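Local coordinates for protein aldehyde dehydrogenase (Burkholderia vietnamiensis, PDB 5KF0) that probably oxidises aldehydes to the corresponding carboxylic acids with a nicotinamide cofactor, and binds NADPH as a member of the aldehyde dehydrogenase family, at residues Lys63-Leu68 and Thr204-Gly209; Arg148-Gly153 and Glu476-Val481; Asn451-Gly456 and Ile467-Glu472. One frame throughout, in Å; residues are numbered along the deposited sequence. Where two conformers were deposited one is given.

Contact 1. Residues Lys63-Leu68 and Thr204-Gly209; sequences KPMREL and TNLPKG
Pro64 and Pro207 meet ring to ring, CB of Pro64 lying 3.6 Å from CB of Pro207, while the sulfur of Met65 takes the next place along the same proline. Met65 SD comes within 3.7 Å of Pro207 CD, the two side chains crossing at about a right angle, and it also touches Leu206, 4.0 Å from SD to CD2. Leu68 reaches the same methyl, with its CD2 at 4.1 Å from Leu206 CD2. CG beside the backbone N (chi1 -77°) and the turn at chi2 (-62°) bring Met65 SD to both partners; a flexible, unbranched thioether lets one large, polarisable sulfur touch two apolar neighbours. Behind this first shell, Met65 leans on Pro181 and Ala210, and Leu206 on Val76 of helix 70-86. Asn20 holds the loop, its OD1 accepting a hydrogen bond from Gly209 N. The contact thus seats the short helix 62-67 and the residue after it on the loop leading into strand 211-213, an edge strand of the Rossmann-type cofactor-binding sheet of aldehyde dehydrogenases. No hydrogen bond crosses between the two segments, so their fit rests on the shapes of apolar groups, among them two proline rings.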
# COMPACT_ATOMS: atom_id res chain seq x y z
N LYS A 63 -8.56 -27.80 0.35
CA LYS A 63 -9.40 -27.20 -0.69
C LYS A 63 -10.68 -26.61 -0.11
O LYS A 63 -11.01 -25.46 -0.44
CB LYS A 63 -9.66 -28.22 -1.80
CG LYS A 63 -10.44 -27.67 -2.98
CD LYS A 63 -10.35 -28.62 -4.18
CE LYS A 63 -11.64 -28.63 -4.99
NZ LYS A 63 -11.84 -27.36 -5.73
N PRO A 64 -11.42 -27.30 0.77
CA PRO A 64 -12.61 -26.66 1.35
C PRO A 64 -12.32 -25.36 2.09
O PRO A 64 -13.09 -24.40 1.98
CB PRO A 64 -13.15 -27.74 2.29
CG PRO A 64 -12.68 -29.02 1.69
CD PRO A 64 -11.33 -28.73 1.13
N MET A 65 -11.21 -25.30 2.83
CA MET A 65 -10.84 -24.06 3.51
C MET A 65 -10.49 -22.97 2.51
O MET A 65 -10.88 -21.81 2.69
CB MET A 65 -9.67 -24.31 4.46
CG MET A 65 -10.06 -24.98 5.75
SD MET A 65 -11.21 -23.97 6.71
CE MET A 65 -10.18 -22.59 7.16
N ARG A 66 -9.76 -23.33 1.45
CA ARG A 66 -9.38 -22.36 0.43
C ARG A 66 -10.61 -21.79 -0.29
O ARG A 66 -10.58 -20.64 -0.74
CB ARG A 66 -8.44 -23.02 -0.58
CG ARG A 66 -7.96 -22.11 -1.70
CD ARG A 66 -7.00 -22.83 -2.65
NE ARG A 66 -7.68 -23.66 -3.65
CZ ARG A 66 -7.52 -24.98 -3.78
NH1 ARG A 66 -6.71 -25.64 -2.96
NH2 ARG A 66 -8.16 -25.63 -4.73
N GLU A 67 -11.67 -22.56 -0.39
CA GLU A 67 -12.86 -22.11 -1.10
C GLU A 67 -13.84 -21.34 -0.22
O GLU A 67 -14.78 -20.74 -0.75
CB GLU A 67 -13.56 -23.31 -1.74
CG GLU A 67 -12.72 -23.92 -2.85
CD GLU A 67 -13.36 -25.11 -3.51
OE1 GLU A 67 -14.31 -25.68 -2.94
OE2 GLU A 67 -12.92 -25.47 -4.62
N LEU A 68 -13.64 -21.35 1.09
CA LEU A 68 -14.49 -20.59 1.99
C LEU A 68 -14.38 -19.10 1.68
O LEU A 68 -13.27 -18.54 1.75
CB LEU A 68 -14.07 -20.87 3.43
CG LEU A 68 -15.09 -20.82 4.56
CD1 LEU A 68 -16.20 -21.82 4.30
CD2 LEU A 68 -14.38 -21.12 5.87
N THR A 204 -18.77 -23.98 15.04
CA THR A 204 -18.93 -23.31 13.75
C THR A 204 -19.04 -24.33 12.62
O THR A 204 -18.81 -25.53 12.78
CB THR A 204 -17.76 -22.38 13.46
OG1 THR A 204 -16.59 -23.16 13.16
CG2 THR A 204 -17.48 -21.46 14.63
N ASN A 205 -19.37 -23.80 11.44
CA ASN A 205 -19.53 -24.55 10.21
C ASN A 205 -18.24 -24.81 9.46
O ASN A 205 -18.30 -25.08 8.26
CB ASN A 205 -20.50 -23.80 9.28
CG ASN A 205 -21.83 -24.49 9.20
OD1 ASN A 205 -22.54 -24.38 8.20
ND2 ASN A 205 -22.17 -25.22 10.26
N LEU A 206 -17.10 -24.75 10.12
CA LEU A 206 -15.84 -24.97 9.42
C LEU A 206 -15.80 -26.36 8.81
O LEU A 206 -16.32 -27.32 9.41
CB LEU A 206 -14.66 -24.80 10.37
CG LEU A 206 -14.33 -23.38 10.77
CD1 LEU A 206 -13.40 -23.39 11.98
CD2 LEU A 206 -13.68 -22.67 9.58
N PRO A 207 -15.18 -26.53 7.63
CA PRO A 207 -15.03 -27.87 7.06
C PRO A 207 -14.28 -28.79 8.02
O PRO A 207 -13.36 -28.36 8.71
CB PRO A 207 -14.21 -27.62 5.78
CG PRO A 207 -14.38 -26.15 5.48
CD PRO A 207 -14.60 -25.47 6.80
N LYS A 208 -14.68 -30.06 8.05
CA LYS A 208 -14.00 -31.01 8.91
C LYS A 208 -12.54 -31.15 8.51
O LYS A 208 -12.22 -31.28 7.32
CB LYS A 208 -14.69 -32.37 8.87
CG LYS A 208 -16.00 -32.40 9.63
CD LYS A 208 -15.95 -31.54 10.89
CE LYS A 208 -17.14 -31.78 11.82
NZ LYS A 208 -18.24 -30.81 11.62
N GLY A 209 -11.65 -31.08 9.51
CA GLY A 209 -10.23 -31.02 9.29
C GLY A 209 -9.65 -29.61 9.30
O GLY A 209 -8.43 -29.46 9.23

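Contact 2. Residues Arg148-Gly153 and Glu476-Val481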
# COMPACT_ATOMS: atom_id res chain seq x y z
N ARG A 148 -2.62 -12.53 -5.81
CA ARG A 148 -3.53 -12.95 -4.74
C ARG A 148 -2.70 -13.71 -3.71
O ARG A 148 -1.59 -14.17 -4.00
CB ARG A 148 -4.65 -13.85 -5.28
CG ARG A 148 -4.14 -15.21 -5.77
CD ARG A 148 -5.16 -15.96 -6.62
NE ARG A 148 -6.26 -16.53 -5.84
CZ ARG A 148 -7.24 -17.24 -6.37
NH1 ARG A 148 -7.28 -17.46 -7.69
NH2 ARG A 148 -8.20 -17.73 -5.60
N ARG A 149 -3.25 -13.84 -2.50
CA ARG A 149 -2.62 -14.61 -1.45
C ARG A 149 -3.40 -15.91 -1.27
O ARG A 149 -4.59 -15.86 -0.93
CB ARG A 149 -2.59 -13.83 -0.13
CG ARG A 149 -2.00 -12.45 -0.25
CD ARG A 149 -0.53 -12.48 -0.58
NE ARG A 149 0.26 -13.19 0.42
CZ ARG A 149 1.59 -13.19 0.42
NH1 ARG A 149 2.25 -12.50 -0.50
NH2 ARG A 149 2.26 -13.86 1.35
N VAL A 150 -2.76 -17.04 -1.52
CA VAL A 150 -3.37 -18.37 -1.42
C VAL A 150 -2.98 -18.97 -0.07
O VAL A 150 -1.81 -18.85 0.32
CB VAL A 150 -2.93 -19.27 -2.58
CG1 VAL A 150 -3.54 -20.67 -2.47
CG2 VAL A 150 -3.30 -18.63 -3.92
N PRO A 151 -3.87 -19.61 0.67
CA PRO A 151 -3.46 -20.24 1.93
C PRO A 151 -2.29 -21.19 1.68
O PRO A 151 -2.25 -21.90 0.67
CB PRO A 151 -4.70 -21.01 2.39
CG PRO A 151 -5.83 -20.50 1.60
CD PRO A 151 -5.31 -19.80 0.38
N ILE A 152 -1.32 -21.18 2.60
CA ILE A 152 -0.10 -21.96 2.38
C ILE A 152 -0.36 -23.46 2.48
O ILE A 152 0.37 -24.26 1.88
CB ILE A 152 1.01 -21.51 3.35
CG1 ILE A 152 2.38 -22.03 2.90
CG2 ILE A 152 0.68 -21.93 4.79
CD1 ILE A 152 3.54 -21.37 3.65
N GLY A 153 -1.38 -23.87 3.22
CA GLY A 153 -1.66 -25.27 3.42
C GLY A 153 -1.75 -25.57 4.89
O GLY A 153 -1.90 -24.66 5.72
N GLU A 476 0.84 -18.04 0.34
CA GLU A 476 1.78 -17.93 -0.77
C GLU A 476 1.23 -16.94 -1.78
O GLU A 476 0.07 -17.06 -2.15
CB GLU A 476 2.00 -19.28 -1.46
CG GLU A 476 2.93 -20.23 -0.70
CD GLU A 476 4.39 -19.87 -0.87
OE1 GLU A 476 5.25 -20.58 -0.29
OE2 GLU A 476 4.69 -18.88 -1.56
N PRO A 477 2.02 -15.99 -2.27
CA PRO A 477 1.55 -15.19 -3.40
C PRO A 477 1.41 -16.07 -4.63
O PRO A 477 2.23 -16.95 -4.89
CB PRO A 477 2.65 -14.14 -3.59
CG PRO A 477 3.85 -14.70 -2.94
CD PRO A 477 3.39 -15.64 -1.85
N ARG A 478 0.34 -15.84 -5.39
CA ARG A 478 0.19 -16.51 -6.68
C ARG A 478 -0.04 -15.44 -7.73
O ARG A 478 -1.08 -14.76 -7.72
CB ARG A 478 -0.93 -17.55 -6.67
CG ARG A 478 -0.89 -18.42 -7.93
CD ARG A 478 -1.88 -19.57 -7.86
NE ARG A 478 -1.54 -20.53 -6.82
CZ ARG A 478 -2.40 -21.42 -6.33
NH1 ARG A 478 -3.66 -21.43 -6.78
NH2 ARG A 478 -2.02 -22.28 -5.39
N LEU A 479 0.94 -15.28 -8.61
CA LEU A 479 0.90 -14.29 -9.67
C LEU A 479 0.16 -14.87 -10.87
O LEU A 479 0.37 -16.02 -11.23
CB LEU A 479 2.32 -13.91 -10.08
CG LEU A 479 2.49 -12.98 -11.28
CD1 LEU A 479 2.00 -11.57 -10.91
CD2 LEU A 479 3.98 -12.97 -11.69
N MET A 480 -0.71 -14.06 -11.47
CA MET A 480 -1.24 -14.35 -12.79
C MET A 480 -0.72 -13.29 -13.74
O MET A 480 -1.00 -12.10 -13.55
CB MET A 480 -2.78 -14.39 -12.80
CG MET A 480 -3.34 -14.67 -14.19
SD MET A 480 -5.14 -14.83 -14.21
CE MET A 480 -5.55 -13.21 -13.60
N VAL A 481 0.02 -13.71 -14.76
CA VAL A 481 0.48 -12.84 -15.83
C VAL A 481 -0.45 -13.03 -17.01
O VAL A 481 -0.61 -14.16 -17.49
CB VAL A 481 1.93 -13.16 -16.24
CG1 VAL A 481 2.36 -12.28 -17.42
CG2 VAL A 481 2.87 -13.01 -15.05
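The guanidinium of Arg149 lies with one face over Pro477, whose backbone N sits 3.9 Å above the plane near its centre, and NH1 comes to 3.5 Å from Pro477 CB. Bends at chi2 (-66°) and chi3 (-59°) fold the arginine back over the ring, and Thr475 OG1 accepts a bond from its NE. On the sheet face shared by Arg148, Val150, Glu476 and Arg478, the guanidinium of Arg478 takes Val150 CG2 on one face, 3.8 Å above the plane; Arg478 NH1 donates to Trp431 O of the second subunit. A branched valine gives that flat cation a compact apolar bed. Arg148 runs alongside Arg478, their planes 53° apart, and ends in a salt bridge to Asp432 of the second subunit, which probably eases the closeness of two like charges. Between these two layers of side chains, strands 143-151 and 475-483 pair antiparallel within the three-stranded sheet that forms the oligomerisation arm of the aldehyde dehydrogenase fold. Val150 and Glu476 form a hydrogen-bonded pair: Val150 N to Glu476 O spans 2.9 Å, and Glu476 N to Val150 O spans 2.8 Å. Pro477, lacking an N-H, suits the non-hydrogen-bonded position facing Arg149. Farther along, Leu479 to Val481 pair in parallel with a strand of the second subunit, carrying the sheet across the interface.

Contact 3. Residues Asn451-Gly456 and Ile467-Glu472; sequences NMPYGG and IRYAIE
The loop before strand 461-462, which brings Tyr454 to the bound NADPH, rests through Pro453 on Tyr469 of helix 467-473. Pro453 CB lies over one face of the tyrosine ring, 3.8 Å from its centroid and 19° off the normal, a CH-pi contact for which a compact proline ring is well shaped. Pro453 CD lies 3.5 Å from Tyr469 CE1. The opposite face of the ring is covered by Arg468 CB, so the phenol is sandwiched between proline and the aliphatic start of its own neighbour. A chi1 of -44°, with CG beside the backbone N, sets the ring between them. Its edge meets the carbonyl oxygen of Asn451, 3.6 Å from that O to CE1. This oxygen accepts from two waters at 2.8 Å each: water 1 receives a bond from Arg468 N in the first turn of the helix, and water 2 lies 2.7 Å from Tyr469 OH in a hydrogen bond. Asn451 ND2 bonds Asn133 O of the second subunit, and Arg468 NH2 forms a salt bridge with Glu130 OE1 of the second subunit. Helix 467-473 thus backs, through a CH-pi contact and two bridging waters, the loop that lends Tyr454 to the NADPH pocket of this aldehyde dehydrogenase.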
# COMPACT_ATOMS: atom_id res chain seq x y z
N ASN A 451 -2.43 -5.68 16.96
CA ASN A 451 -2.29 -5.52 15.52
C ASN A 451 -0.87 -5.21 15.08
O ASN A 451 -0.58 -5.32 13.88
CB ASN A 451 -3.22 -4.41 15.01
CG ASN A 451 -2.88 -3.05 15.59
OD1 ASN A 451 -2.41 -2.95 16.72
ND2 ASN A 451 -3.14 -1.99 14.82
N MET A 452 0.02 -4.86 16.00
CA MET A 452 1.32 -4.35 15.58
C MET A 452 2.23 -5.48 15.13
O MET A 452 2.12 -6.61 15.62
CB MET A 452 1.96 -3.56 16.72
CG MET A 452 2.71 -4.40 17.77
SD MET A 452 3.11 -3.37 19.21
CE MET A 452 4.57 -4.19 19.85
N PRO A 453 3.15 -5.22 14.20
CA PRO A 453 4.18 -6.23 13.91
C PRO A 453 4.98 -6.53 15.17
O PRO A 453 5.34 -5.62 15.92
CB PRO A 453 5.05 -5.55 12.83
CG PRO A 453 4.81 -4.07 13.02
CD PRO A 453 3.39 -3.94 13.51
N TYR A 454 5.20 -7.81 15.44
CA TYR A 454 5.82 -8.19 16.71
C TYR A 454 6.71 -9.40 16.53
O TYR A 454 6.27 -10.43 16.01
CB TYR A 454 4.74 -8.49 17.76
CG TYR A 454 5.33 -8.97 19.05
CD1 TYR A 454 5.89 -8.07 19.95
CD2 TYR A 454 5.37 -10.33 19.37
CE1 TYR A 454 6.45 -8.49 21.14
CE2 TYR A 454 5.92 -10.76 20.58
CZ TYR A 454 6.46 -9.83 21.45
OH TYR A 454 7.00 -10.24 22.65
N GLY A 455 7.96 -9.29 16.98
CA GLY A 455 8.86 -10.41 16.88
C GLY A 455 10.28 -9.98 17.18
O GLY A 455 10.55 -8.82 17.50
N GLY A 456 11.19 -10.95 17.10
CA GLY A 456 12.57 -10.69 17.46
C GLY A 456 13.56 -10.89 16.34
O GLY A 456 13.28 -11.58 15.35
N ILE A 467 -1.59 -9.65 13.23
CA ILE A 467 -2.46 -10.40 12.31
C ILE A 467 -2.00 -10.26 10.86
O ILE A 467 -1.89 -11.26 10.13
CB ILE A 467 -3.92 -9.97 12.47
CG1 ILE A 467 -4.44 -10.33 13.86
CG2 ILE A 467 -4.76 -10.61 11.35
CD1 ILE A 467 -4.30 -11.81 14.24
N ARG A 468 -1.80 -9.02 10.39
CA ARG A 468 -1.39 -8.82 8.99
C ARG A 468 -0.15 -9.63 8.64
O ARG A 468 -0.04 -10.18 7.54
CB ARG A 468 -1.10 -7.34 8.72
CG ARG A 468 -2.32 -6.46 8.65
CD ARG A 468 -1.90 -5.00 8.55
NE ARG A 468 -0.87 -4.81 7.53
CZ ARG A 468 -0.17 -3.69 7.37
NH1 ARG A 468 -0.39 -2.65 8.17
NH2 ARG A 468 0.75 -3.60 6.42
N TYR A 469 0.81 -9.68 9.56
CA TYR A 469 2.11 -10.27 9.28
C TYR A 469 2.04 -11.79 9.35
O TYR A 469 2.68 -12.47 8.55
CB TYR A 469 3.14 -9.64 10.24
CG TYR A 469 2.86 -8.16 10.27
CD1 TYR A 469 2.15 -7.57 11.33
CD2 TYR A 469 3.19 -7.35 9.19
CE1 TYR A 469 1.82 -6.22 11.31
CE2 TYR A 469 2.86 -6.01 9.17
CZ TYR A 469 2.19 -5.45 10.23
OH TYR A 469 1.87 -4.12 10.19
N ALA A 470 1.22 -12.31 10.26
CA ALA A 470 0.97 -13.74 10.28
C ALA A 470 0.25 -14.21 9.02
O ALA A 470 0.59 -15.27 8.47
CB ALA A 470 0.16 -14.09 11.54
N ILE A 471 -0.73 -13.44 8.53
CA ILE A 471 -1.41 -13.79 7.28
C ILE A 471 -0.41 -13.88 6.13
O ILE A 471 -0.50 -14.78 5.29
CB ILE A 471 -2.53 -12.77 6.98
CG1 ILE A 471 -3.70 -12.97 7.95
CG2 ILE A 471 -3.04 -12.93 5.53
CD1 ILE A 471 -4.79 -11.89 7.81
N GLU A 472 0.55 -12.95 6.08
CA GLU A 472 1.57 -13.02 5.03
C GLU A 472 2.34 -14.33 5.09
O GLU A 472 2.58 -14.97 4.05
CB GLU A 472 2.53 -11.83 5.13
CG GLU A 472 3.47 -11.75 3.95
CD GLU A 472 4.50 -10.65 4.06
OE1 GLU A 472 4.57 -9.98 5.11
OE2 GLU A 472 5.25 -10.47 3.07
O HOH W 1 -2.33 -6.66 12.13
O HOH W 2 0.05 -3.34 12.02

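Overall arrangement
Contacts 1 and 2 lie toward the periphery, each centred about 27 Å from the middle of the chain, whereas contact 3 sits deeper, at about 12 Å. Contact 1 is nevertheless largely buried and wholly apolar between its segments; contact 2, partly buried, combines strand pairing with Arg148 and Arg478 bonded to the second subunit; contact 3 relies on a tyrosine ring, met by the loop at one face and at its edge, and two waters. Arg66 of contact 1 packs on Val150 and Pro151 of contact 2, bringing helix 62-67 against strand 143-151. Contacts 2 and 3 share consecutive elements, helix 467-473 and strand 475-483, and touch where Arg149 NH2 weakly bonds Glu472 O. All three have residues that reach the second subunit.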